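Local atomic coordinates of uroporphyrinogen-III synthetase (Pseudomonas syringae pv. tomato, PDB entry 3RE1), a protein that probably catalyses the cyclization of the linear tetrapyrrole hydroxymethylbilane to the macrocycle uroporphyrinogen III, with loss of water, in porphyrin biosynthesis. Residues A[14-19]-A[191-196]; A[43-48]-A[175-180]; A[112-117]-A[130-135]. One frame throughout, in Å; residues are numbered along the deposited sequence.

Contact 1 (A[14-19]-A[191-196]); sequences AWRLLL and VERLNG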
loop_
_atom_site.group_PDB
_atom_site.type_symbol
_atom_site.label_atom_id
_atom_site.label_comp_id
_atom_site.label_asym_id
_atom_site.label_seq_id
_atom_site.Cartn_x
_atom_site.Cartn_y
_atom_site.Cartn_z
ATOM N N ALA A 14 26.722 -3.662 3.558
ATOM C CA ALA A 14 27.250 -3.133 2.291
ATOM C C ALA A 14 26.110 -2.671 1.367
ATOM O O ALA A 14 26.354 -2.354 0.207
ATOM C CB ALA A 14 28.124 -4.186 1.583
ATOM N N TRP A 15 24.875 -2.650 1.891
ATOM C CA TRP A 15 23.681 -2.258 1.137
ATOM C C TRP A 15 23.347 -0.804 1.402
ATOM O O TRP A 15 23.153 -0.399 2.538
ATOM C CB TRP A 15 22.469 -3.116 1.531
ATOM C CG TRP A 15 22.573 -4.561 1.121
ATOM C CD1 TRP A 15 23.038 -5.606 1.878
ATOM C CD2 TRP A 15 22.220 -5.117 -0.142
ATOM N NE1 TRP A 15 23.006 -6.777 1.154
ATOM C CE2 TRP A 15 22.501 -6.506 -0.088
ATOM C CE3 TRP A 15 21.702 -4.578 -1.322
ATOM C CZ2 TRP A 15 22.268 -7.371 -1.171
ATOM C CZ3 TRP A 15 21.476 -5.443 -2.416
ATOM C CH2 TRP A 15 21.754 -6.827 -2.322
ATOM N N ARG A 16 23.288 -0.023 0.335
ATOM C CA ARG A 16 23.001 1.395 0.426
ATOM C C ARG A 16 21.703 1.530 -0.321
ATOM O O ARG A 16 21.697 1.891 -1.488
ATOM C CB ARG A 16 24.097 2.221 -0.273
ATOM C CG ARG A 16 25.412 2.461 0.522
ATOM C CD ARG A 16 25.382 3.857 1.157
ATOM N NE ARG A 16 26.332 4.811 0.579
ATOM C CZ ARG A 16 26.573 6.025 1.092
ATOM N NH1 ARG A 16 25.951 6.440 2.186
ATOM N NH2 ARG A 16 27.445 6.839 0.510
ATOM N N LEU A 17 20.607 1.226 0.358
ATOM C CA LEU A 17 19.303 1.170 -0.272
ATOM C C LEU A 17 18.694 2.509 -0.603
ATOM O O LEU A 17 18.999 3.507 0.027
ATOM C CB LEU A 17 18.366 0.387 0.628
ATOM C CG LEU A 17 18.884 -1.031 0.833
ATOM C CD1 LEU A 17 17.947 -1.736 1.767
ATOM C CD2 LEU A 17 18.972 -1.778 -0.511
ATOM N N LEU A 18 17.841 2.516 -1.616
ATOM C CA LEU A 18 17.073 3.689 -1.987
ATOM C C LEU A 18 15.660 3.327 -1.555
ATOM O O LEU A 18 15.257 2.181 -1.718
ATOM C CB LEU A 18 17.081 3.879 -3.503
ATOM C CG LEU A 18 16.800 5.286 -4.063
ATOM C CD1 LEU A 18 16.081 5.178 -5.399
ATOM C CD2 LEU A 18 15.955 6.080 -3.148
ATOM N N LEU A 19 14.934 4.283 -0.976
ATOM C CA LEU A 19 13.587 4.058 -0.469
ATOM C C LEU A 19 12.732 5.022 -1.205
ATOM O O LEU A 19 13.093 6.190 -1.348
ATOM C CB LEU A 19 13.491 4.319 1.019
ATOM C CG LEU A 19 14.435 3.520 1.925
ATOM C CD1 LEU A 19 14.197 3.887 3.403
ATOM C CD2 LEU A 19 14.230 2.077 1.734
ATOM N N VAL A 191 25.571 9.903 -6.384
ATOM C CA VAL A 191 26.128 10.642 -5.247
ATOM C C VAL A 191 25.959 9.919 -3.909
ATOM O O VAL A 191 26.812 10.061 -3.023
ATOM C CB VAL A 191 25.481 12.045 -5.118
ATOM C CG1 VAL A 191 26.056 12.802 -3.928
ATOM C CG2 VAL A 191 25.671 12.834 -6.413
ATOM N N GLU A 192 24.869 9.173 -3.739
ATOM C CA GLU A 192 24.661 8.453 -2.482
ATOM C C GLU A 192 25.219 7.032 -2.527
ATOM O O GLU A 192 25.247 6.332 -1.506
ATOM C CB GLU A 192 23.192 8.414 -2.095
ATOM C CG GLU A 192 22.657 9.730 -1.658
ATOM C CD GLU A 192 23.552 10.394 -0.617
ATOM O OE1 GLU A 192 23.845 9.768 0.426
ATOM O OE2 GLU A 192 23.965 11.548 -0.835
ATOM N N ARG A 193 25.653 6.612 -3.710
ATOM C CA ARG A 193 26.304 5.315 -3.882
ATOM C C ARG A 193 25.368 4.157 -3.655
ATOM O O ARG A 193 25.798 3.119 -3.172
ATOM C CB ARG A 193 27.453 5.195 -2.880
ATOM C CG ARG A 193 28.765 4.694 -3.424
ATOM C CD ARG A 193 29.845 5.759 -3.349
ATOM N NE ARG A 193 29.814 6.490 -2.092
ATOM C CZ ARG A 193 30.132 5.963 -0.918
ATOM N NH1 ARG A 193 30.500 4.685 -0.829
ATOM N NH2 ARG A 193 30.086 6.725 0.164
ATOM N N LEU A 194 24.088 4.333 -3.978
ATOM C CA LEU A 194 23.085 3.302 -3.690
ATOM C C LEU A 194 23.260 2.119 -4.612
ATOM O O LEU A 194 23.399 2.285 -5.819
ATOM C CB LEU A 194 21.663 3.849 -3.834
ATOM C CG LEU A 194 21.063 4.834 -2.817
ATOM C CD1 LEU A 194 21.742 4.734 -1.481
ATOM C CD2 LEU A 194 21.089 6.267 -3.312
ATOM N N ASN A 195 23.235 0.924 -4.043
ATOM C CA ASN A 195 23.341 -0.299 -4.840
ATOM C C ASN A 195 22.091 -1.198 -4.658
ATOM O O ASN A 195 22.147 -2.407 -4.823
ATOM C CB ASN A 195 24.606 -1.063 -4.436
ATOM C CG ASN A 195 24.600 -1.413 -2.955
ATOM O OD1 ASN A 195 23.890 -0.780 -2.155
ATOM N ND2 ASN A 195 25.368 -2.427 -2.584
ATOM N N GLY A 196 20.971 -0.599 -4.309
ATOM C CA GLY A 196 19.750 -1.359 -4.136
ATOM C C GLY A 196 18.547 -0.433 -4.210
ATOM O O GLY A 196 18.607 0.734 -3.787
#

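Contact 2 (A[43-48]-A[175-180]); sequences LPLLET and RYLPQH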
loop_
_atom_site.group_PDB
_atom_site.type_symbol
_atom_site.label_atom_id
_atom_site.label_comp_id
_atom_site.label_asym_id
_atom_site.label_seq_id
_atom_site.Cartn_x
_atom_site.Cartn_y
_atom_site.Cartn_z
ATOM N N LEU A 43 13.870 9.024 -1.254
ATOM C CA LEU A 43 13.327 9.851 -2.323
ATOM C C LEU A 43 11.837 9.450 -2.500
ATOM O O LEU A 43 11.525 8.547 -3.279
ATOM C CB LEU A 43 14.099 9.608 -3.621
ATOM C CG LEU A 43 13.484 10.238 -4.872
ATOM C CD1 LEU A 43 13.638 11.740 -4.813
ATOM C CD2 LEU A 43 14.150 9.714 -6.102
ATOM N N PRO A 44 10.914 10.124 -1.775
ATOM C CA PRO A 44 9.490 9.798 -1.777
ATOM C C PRO A 44 8.843 9.894 -3.157
ATOM O O PRO A 44 8.950 10.914 -3.829
ATOM C CB PRO A 44 8.902 10.810 -0.799
ATOM C CG PRO A 44 9.775 12.014 -0.977
ATOM C CD PRO A 44 11.159 11.388 -1.055
ATOM N N LEU A 45 8.170 8.819 -3.564
ATOM C CA LEU A 45 7.521 8.754 -4.857
ATOM C C LEU A 45 6.011 8.822 -4.719
ATOM O O LEU A 45 5.327 9.230 -5.654
ATOM C CB LEU A 45 7.940 7.476 -5.577
ATOM C CG LEU A 45 9.441 7.297 -5.830
ATOM C CD1 LEU A 45 9.644 6.071 -6.662
ATOM C CD2 LEU A 45 10.017 8.498 -6.552
ATOM N N LEU A 46 5.502 8.431 -3.552
ATOM C CA LEU A 46 4.072 8.492 -3.253
ATOM C C LEU A 46 3.754 9.410 -2.102
ATOM O O LEU A 46 4.487 9.489 -1.128
ATOM C CB LEU A 46 3.535 7.116 -2.871
ATOM C CG LEU A 46 3.405 6.074 -3.956
ATOM C CD1 LEU A 46 2.667 6.679 -5.141
ATOM C CD2 LEU A 46 4.798 5.620 -4.328
ATOM N N GLU A 47 2.625 10.082 -2.213
ATOM C CA GLU A 47 2.122 10.863 -1.117
ATOM C C GLU A 47 0.639 10.604 -0.997
ATOM O O GLU A 47 -0.026 10.371 -2.008
ATOM C CB GLU A 47 2.384 12.325 -1.391
ATOM C CG GLU A 47 3.691 12.811 -0.801
ATOM C CD GLU A 47 3.606 13.058 0.699
ATOM O OE1 GLU A 47 3.382 12.082 1.460
ATOM O OE2 GLU A 47 3.775 14.233 1.117
ATOM N N THR A 48 0.120 10.629 0.231
ATOM C CA THR A 48 -1.303 10.361 0.459
ATOM C C THR A 48 -2.078 11.658 0.628
ATOM O O THR A 48 -1.886 12.375 1.609
ATOM C CB THR A 48 -1.515 9.486 1.712
ATOM O OG1 THR A 48 -0.373 8.640 1.920
ATOM C CG2 THR A 48 -2.725 8.611 1.521
ATOM N N ARG A 175 -3.508 9.330 -4.545
ATOM C CA ARG A 175 -2.055 9.263 -4.460
ATOM C C ARG A 175 -1.371 9.887 -5.675
ATOM O O ARG A 175 -1.798 9.688 -6.821
ATOM C CB ARG A 175 -1.605 7.829 -4.233
ATOM C CG ARG A 175 -1.776 7.404 -2.786
ATOM C CD ARG A 175 -1.212 6.029 -2.541
ATOM N NE ARG A 175 -1.119 5.744 -1.112
ATOM C CZ ARG A 175 -0.725 4.582 -0.590
ATOM N NH1 ARG A 175 -0.362 3.572 -1.380
ATOM N NH2 ARG A 175 -0.685 4.434 0.740
ATOM N N TYR A 176 -0.326 10.669 -5.401
ATOM C CA TYR A 176 0.403 11.369 -6.444
ATOM C C TYR A 176 1.924 11.244 -6.266
ATOM O O TYR A 176 2.415 10.726 -5.246
ATOM C CB TYR A 176 -0.017 12.848 -6.486
ATOM C CG TYR A 176 0.309 13.609 -5.219
ATOM C CD1 TYR A 176 1.624 13.786 -4.814
ATOM C CD2 TYR A 176 -0.696 14.134 -4.420
ATOM C CE1 TYR A 176 1.934 14.458 -3.660
ATOM C CE2 TYR A 176 -0.391 14.816 -3.250
ATOM C CZ TYR A 176 0.925 14.975 -2.886
ATOM O OH TYR A 176 1.247 15.649 -1.742
ATOM N N LEU A 177 2.647 11.731 -7.279
ATOM C CA LEU A 177 4.111 11.726 -7.326
ATOM C C LEU A 177 4.665 13.080 -6.936
ATOM O O LEU A 177 4.611 14.019 -7.736
ATOM C CB LEU A 177 4.592 11.423 -8.741
ATOM C CG LEU A 177 6.107 11.531 -8.972
ATOM C CD1 LEU A 177 6.844 10.311 -8.403
ATOM C CD2 LEU A 177 6.386 11.691 -10.449
ATOM N N PRO A 178 5.216 13.189 -5.712
ATOM C CA PRO A 178 5.785 14.432 -5.227
ATOM C C PRO A 178 6.582 15.136 -6.319
ATOM O O PRO A 178 7.160 14.492 -7.191
ATOM C CB PRO A 178 6.678 13.962 -4.090
ATOM C CG PRO A 178 5.901 12.828 -3.524
ATOM C CD PRO A 178 5.417 12.101 -4.736
ATOM N N GLN A 179 6.586 16.460 -6.281
ATOM C CA GLN A 179 7.293 17.246 -7.281
ATOM C C GLN A 179 8.815 17.156 -7.110
ATOM O O GLN A 179 9.372 17.695 -6.141
ATOM C CB GLN A 179 6.822 18.708 -7.227
ATOM C CG GLN A 179 7.146 19.512 -8.493
ATOM C CD GLN A 179 6.743 18.778 -9.787
ATOM O OE1 GLN A 179 7.364 18.976 -10.853
ATOM N NE2 GLN A 179 5.705 17.929 -9.701
ATOM N N HIS A 180 9.461 16.460 -8.058
ATOM C CA HIS A 180 10.921 16.262 -8.070
ATOM C C HIS A 180 11.601 16.806 -9.318
ATOM O O HIS A 180 11.095 16.664 -10.438
ATOM C CB HIS A 180 11.278 14.784 -7.945
ATOM C CG HIS A 180 11.050 14.228 -6.581
ATOM N ND1 HIS A 180 10.801 12.892 -6.357
ATOM C CD2 HIS A 180 11.017 14.827 -5.365
ATOM C CE1 HIS A 180 10.631 12.690 -5.062
ATOM N NE2 HIS A 180 10.755 13.849 -4.437
#

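Contact 3 (A[112-117]-A[130-135]); sequences GLDASW and HPRLKQ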
loop_
_atom_site.group_PDB
_atom_site.type_symbol
_atom_site.label_atom_id
_atom_site.label_comp_id
_atom_site.label_asym_id
_atom_site.label_seq_id
_atom_site.Cartn_x
_atom_site.Cartn_y
_atom_site.Cartn_z
ATOM N N GLY A 112 -13.814 1.932 18.287
ATOM C CA GLY A 112 -15.000 1.206 18.690
ATOM C C GLY A 112 -15.821 0.549 17.582
ATOM O O GLY A 112 -17.023 0.323 17.738
ATOM N N LEU A 113 -15.189 0.243 16.453
ATOM C CA LEU A 113 -15.900 -0.444 15.394
ATOM C C LEU A 113 -15.751 -1.955 15.574
ATOM O O LEU A 113 -14.728 -2.453 16.054
ATOM C CB LEU A 113 -15.400 -0.005 14.022
ATOM C CG LEU A 113 -15.704 1.452 13.684
ATOM C CD1 LEU A 113 -14.932 1.915 12.437
ATOM C CD2 LEU A 113 -17.189 1.607 13.505
ATOM N N ASP A 114 -16.783 -2.675 15.178
ATOM C CA ASP A 114 -16.803 -4.101 15.319
ATOM C C ASP A 114 -16.009 -4.718 14.168
ATOM O O ASP A 114 -16.549 -5.449 13.337
ATOM C CB ASP A 114 -18.262 -4.556 15.331
ATOM C CG ASP A 114 -18.415 -6.043 15.468
ATOM O OD1 ASP A 114 -17.625 -6.673 16.220
ATOM O OD2 ASP A 114 -19.342 -6.574 14.817
ATOM N N ALA A 115 -14.720 -4.402 14.135
ATOM C CA ALA A 115 -13.786 -4.892 13.107
ATOM C C ALA A 115 -13.118 -6.219 13.456
ATOM O O ALA A 115 -12.931 -6.545 14.611
ATOM C CB ALA A 115 -12.696 -3.850 12.824
ATOM N N SER A 116 -12.762 -6.973 12.421
ATOM C CA SER A 116 -12.073 -8.244 12.548
ATOM C C SER A 116 -11.203 -8.407 11.307
ATOM O O SER A 116 -11.364 -7.684 10.321
ATOM C CB SER A 116 -13.071 -9.395 12.651
ATOM O OG SER A 116 -13.905 -9.474 11.504
ATOM N N TRP A 117 -10.280 -9.357 11.353
ATOM C CA TRP A 117 -9.385 -9.583 10.239
ATOM C C TRP A 117 -8.821 -10.995 10.357
ATOM O O TRP A 117 -8.897 -11.589 11.424
ATOM C CB TRP A 117 -8.273 -8.532 10.266
ATOM C CG TRP A 117 -7.512 -8.541 11.565
ATOM C CD1 TRP A 117 -6.478 -9.364 11.906
ATOM C CD2 TRP A 117 -7.764 -7.719 12.711
ATOM N NE1 TRP A 117 -6.075 -9.107 13.178
ATOM C CE2 TRP A 117 -6.838 -8.100 13.700
ATOM C CE3 TRP A 117 -8.674 -6.693 12.992
ATOM C CZ2 TRP A 117 -6.791 -7.485 14.961
ATOM C CZ3 TRP A 117 -8.637 -6.093 14.249
ATOM C CH2 TRP A 117 -7.696 -6.486 15.214
ATOM N N HIS A 130 -12.985 -15.532 5.719
ATOM C CA HIS A 130 -13.212 -15.202 7.110
ATOM C C HIS A 130 -14.684 -15.429 7.451
ATOM O O HIS A 130 -15.547 -14.738 6.930
ATOM C CB HIS A 130 -12.836 -13.748 7.330
ATOM C CG HIS A 130 -12.697 -13.353 8.767
ATOM N ND1 HIS A 130 -12.349 -12.074 9.149
ATOM C CD2 HIS A 130 -12.829 -14.060 9.910
ATOM C CE1 HIS A 130 -12.271 -12.012 10.465
ATOM N NE2 HIS A 130 -12.558 -13.206 10.953
ATOM N N PRO A 131 -14.984 -16.400 8.335
ATOM C CA PRO A 131 -16.357 -16.811 8.700
ATOM C C PRO A 131 -17.234 -15.613 9.030
ATOM O O PRO A 131 -18.360 -15.461 8.542
ATOM C CB PRO A 131 -16.134 -17.677 9.935
ATOM C CG PRO A 131 -14.802 -18.308 9.662
ATOM C CD PRO A 131 -13.983 -17.179 9.086
ATOM N N ARG A 132 -16.688 -14.762 9.874
ATOM C CA ARG A 132 -17.354 -13.561 10.292
ATOM C C ARG A 132 -17.893 -12.861 9.042
ATOM O O ARG A 132 -19.050 -12.445 9.000
ATOM C CB ARG A 132 -16.327 -12.694 11.006
ATOM C CG ARG A 132 -16.891 -11.574 11.810
ATOM C CD ARG A 132 -17.379 -12.001 13.169
ATOM N NE ARG A 132 -17.773 -10.798 13.884
ATOM C CZ ARG A 132 -18.759 -9.999 13.478
ATOM N NH1 ARG A 132 -19.450 -10.292 12.374
ATOM N NH2 ARG A 132 -19.065 -8.913 14.168
ATOM N N LEU A 133 -17.046 -12.755 8.018
ATOM C CA LEU A 133 -17.406 -12.090 6.779
ATOM C C LEU A 133 -18.423 -12.891 5.981
ATOM O O LEU A 133 -19.373 -12.334 5.444
ATOM C CB LEU A 133 -16.159 -11.850 5.925
ATOM C CG LEU A 133 -16.451 -11.111 4.609
ATOM C CD1 LEU A 133 -17.073 -9.745 4.918
ATOM C CD2 LEU A 133 -15.191 -10.979 3.755
ATOM N N LYS A 134 -18.232 -14.201 5.899
ATOM C CA LYS A 134 -19.187 -15.036 5.185
ATOM C C LYS A 134 -20.607 -14.866 5.707
ATOM O O LYS A 134 -21.524 -14.800 4.918
ATOM C CB LYS A 134 -18.775 -16.507 5.230
ATOM C CG LYS A 134 -17.432 -16.789 4.567
ATOM C CD LYS A 134 -17.363 -18.210 3.957
ATOM C CE LYS A 134 -18.430 -18.371 2.863
ATOM N NZ LYS A 134 -18.201 -19.524 1.965
ATOM N N GLN A 135 -20.783 -14.787 7.029
ATOM C CA GLN A 135 -22.114 -14.639 7.636
ATOM C C GLN A 135 -22.818 -13.345 7.240
ATOM O O GLN A 135 -24.013 -13.339 6.951
ATOM C CB GLN A 135 -22.020 -14.687 9.154
ATOM C CG GLN A 135 -21.592 -16.034 9.690
ATOM C CD GLN A 135 -21.216 -15.973 11.163
ATOM O OE1 GLN A 135 -20.668 -16.936 11.716
ATOM N NE2 GLN A 135 -21.506 -14.838 11.807
#

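Contact 1 (A[14-19]-A[191-196])
The carboxamide of Asn-195 grips the backbone of 14-19 with both of its polar atoms. OD1 accepts the backbone N-H of Arg-16 in a nearly straight bond (Arg-16 N to Asn-195 OD1 2.7 Å, 167° at the hydrogen) lying in the carbonyl plane of the amide. ND2 gives a more bent bond to the carbonyl of Ala-14 (Asn-195 ND2 to Ala-14 O 3.0 Å), with the donor tilted 20° from that carbonyl plane. With chi1 at 58°, CG sits between the backbone N and the carbonyl carbon, which turns the amide back toward the backbone of 14-16. This two-point grip holds the amide against rotation about chi2. Two residues further along the strand, the N-H of Leu-18 is satisfied by the carbonyl of Gly-196 (Leu-18 N to Gly-196 O 2.9 Å), while Leu-194 O accepts a hydrogen bond from Lys-267 NZ. At the outer end the guanidinium of Arg-16 lies with one face against the carbonyl oxygen of Glu-192, without a hydrogen bond. The carboxylate of Glu-192 is near enough only for charge attraction, Arg-16 NH1 being 4.3 Å from Glu-192 OE1. The Schellman motif at Arg-193 ends helix 186-191 and turns the chain toward strand 196-198. On the apolar side Leu-18 CB packs against Leu-194 CG at 4.2 Å. Strand 16-19 runs between 196-198 and 39-42 in a parallel sheet; Leu-17 and Leu-19 bond to Ser-41, Phe-39 makes a cation-pi contact with Arg-16, and Leu-258 of helix 251-260 packs on Trp-15 and Leu-17.

Contact 2 (A[43-48]-A[175-180])
A two-stranded antiparallel connection between the lobes of the enzyme begins here, where strand 47-50 pairs with the end of strand 166-176; such a paired linker joins the two domains in uroporphyrinogen-III synthases. Glu-47 and Tyr-176 form the hydrogen-bonded pair: Glu-47 N donates to Tyr-176 O at 3.1 Å, in the carbonyl plane, while the return bond from Tyr-176 N to Glu-47 O is weak. Thr-48 and Arg-175 follow as the non-hydrogen-bonded pair. Beyond the strands, CA-H...O contacts carry the pairing on, and Leu-177 CA meets Leu-45 O at 3.2 Å with 165° at the hydrogen. On the Glu-47 and Tyr-176 face the two side chains lie side by side, pointing the same way. The chi1 of Tyr-176, 63°, swings its ring toward Glu-47, whose aliphatic CB and CG lie against it; Glu-47 CG reaches Tyr-176 CE1 at 3.7 Å. The carboxylate plane stands at 82° to the ring, and Glu-47 CG also packs on Pro-178 CG at 3.5 Å. Leu-45 and Leu-177 likewise run alongside each other, Leu-45 CD2 to Leu-177 CD1 4.1 Å. Farther along, Leu-43 CD1 lies over one face of the His-180 ring, modelled too close for the CH-pi contact to be more than doubtful, and Pro-178 O lies over the opposite face. Leu-211 of helix 209-212 adds apolar cover. Past the strand pair, then, the two segments are held by hydrocarbon contacts and by probably polarised C-H groups facing carbonyl oxygens, with Pro-44 and Pro-178 having no N-H to offer for regular pairing.

Contact 3 (A[112-117]-A[130-135])
Ser-116, on the edge strand 115-116, meets His-130, the N-cap residue of helix 131-137, so that the border of a mixed sheet is joined to the start of a helix at the protein surface. The strand is outermost in that sheet, bonded on its inner flank to strand 97-99 through Ser-116 with Trp-97 and Ser-99. The contact across the segments is carried mostly by side chains, with no hydrogen bond across it.

The charged interaction is a salt bridge between Asp-114 and Arg-132. OD2 approaches NH2 at the edge of the guanidinium, close to its plane, while the carboxylate plane is turned by 41° from that of the guanidinium. The modelled separation of Asp-114 OD2 and Arg-132 NH2, 2.4 Å, is very short and its exact value is doubtful at this resolution. Asp-114 is the centre of an inverse gamma turn, and its CG stands opposite the backbone N (chi1 180°), a setting that lets the carboxylate reach outward to the helix. Arg-132 bends at chi2 (81°), bringing its guanidinium across toward the turn, and its side chain also touches Pro-96.

The van der Waals part centres on the imidazole of His-130. Its CE1 carbon points at the strand, lying 3.5 Å from Ser-116 CB, and the backbone N of Trp-117 comes to the ring's edge near its plane. One face of the same ring is covered from within the helix by Arg-132 CB. Leu-133 of the same helix packs on Phe-98 of strand 97-99, adding an apolar tie between helix and sheet. Between strand and helix the hydroxyl of Ser-116 also bears on the aliphatic start of the arginine chain, with Ser-116 OG at 3.7 Å from Arg-132 CG.

Overall arrangement
From the N terminus, the chain enters strand 16-19, which contact 1 later closes against 191-196, a loop of 171 intervening residues, tying neighbouring strands of the parallel sheet. Inside it, 43-48 leaves that sheet and is met by 175-180 in contact 2, at outermost strand 47-50 of the mixed sheet. Contact 3, between 112-117 and 130-135, closes a short loop of 12 residues, nested inside both; none cross. Contacts 1 and 2 touch, Leu-19 O lying 2.9 Å from Leu-43 N in a probable hydrogen bond. Contact 3 is remote, its centre about 33 Å from that of contact 2 and about 42 Å from that of contact 1, at the other outermost strand of the mixed sheet, 115-116.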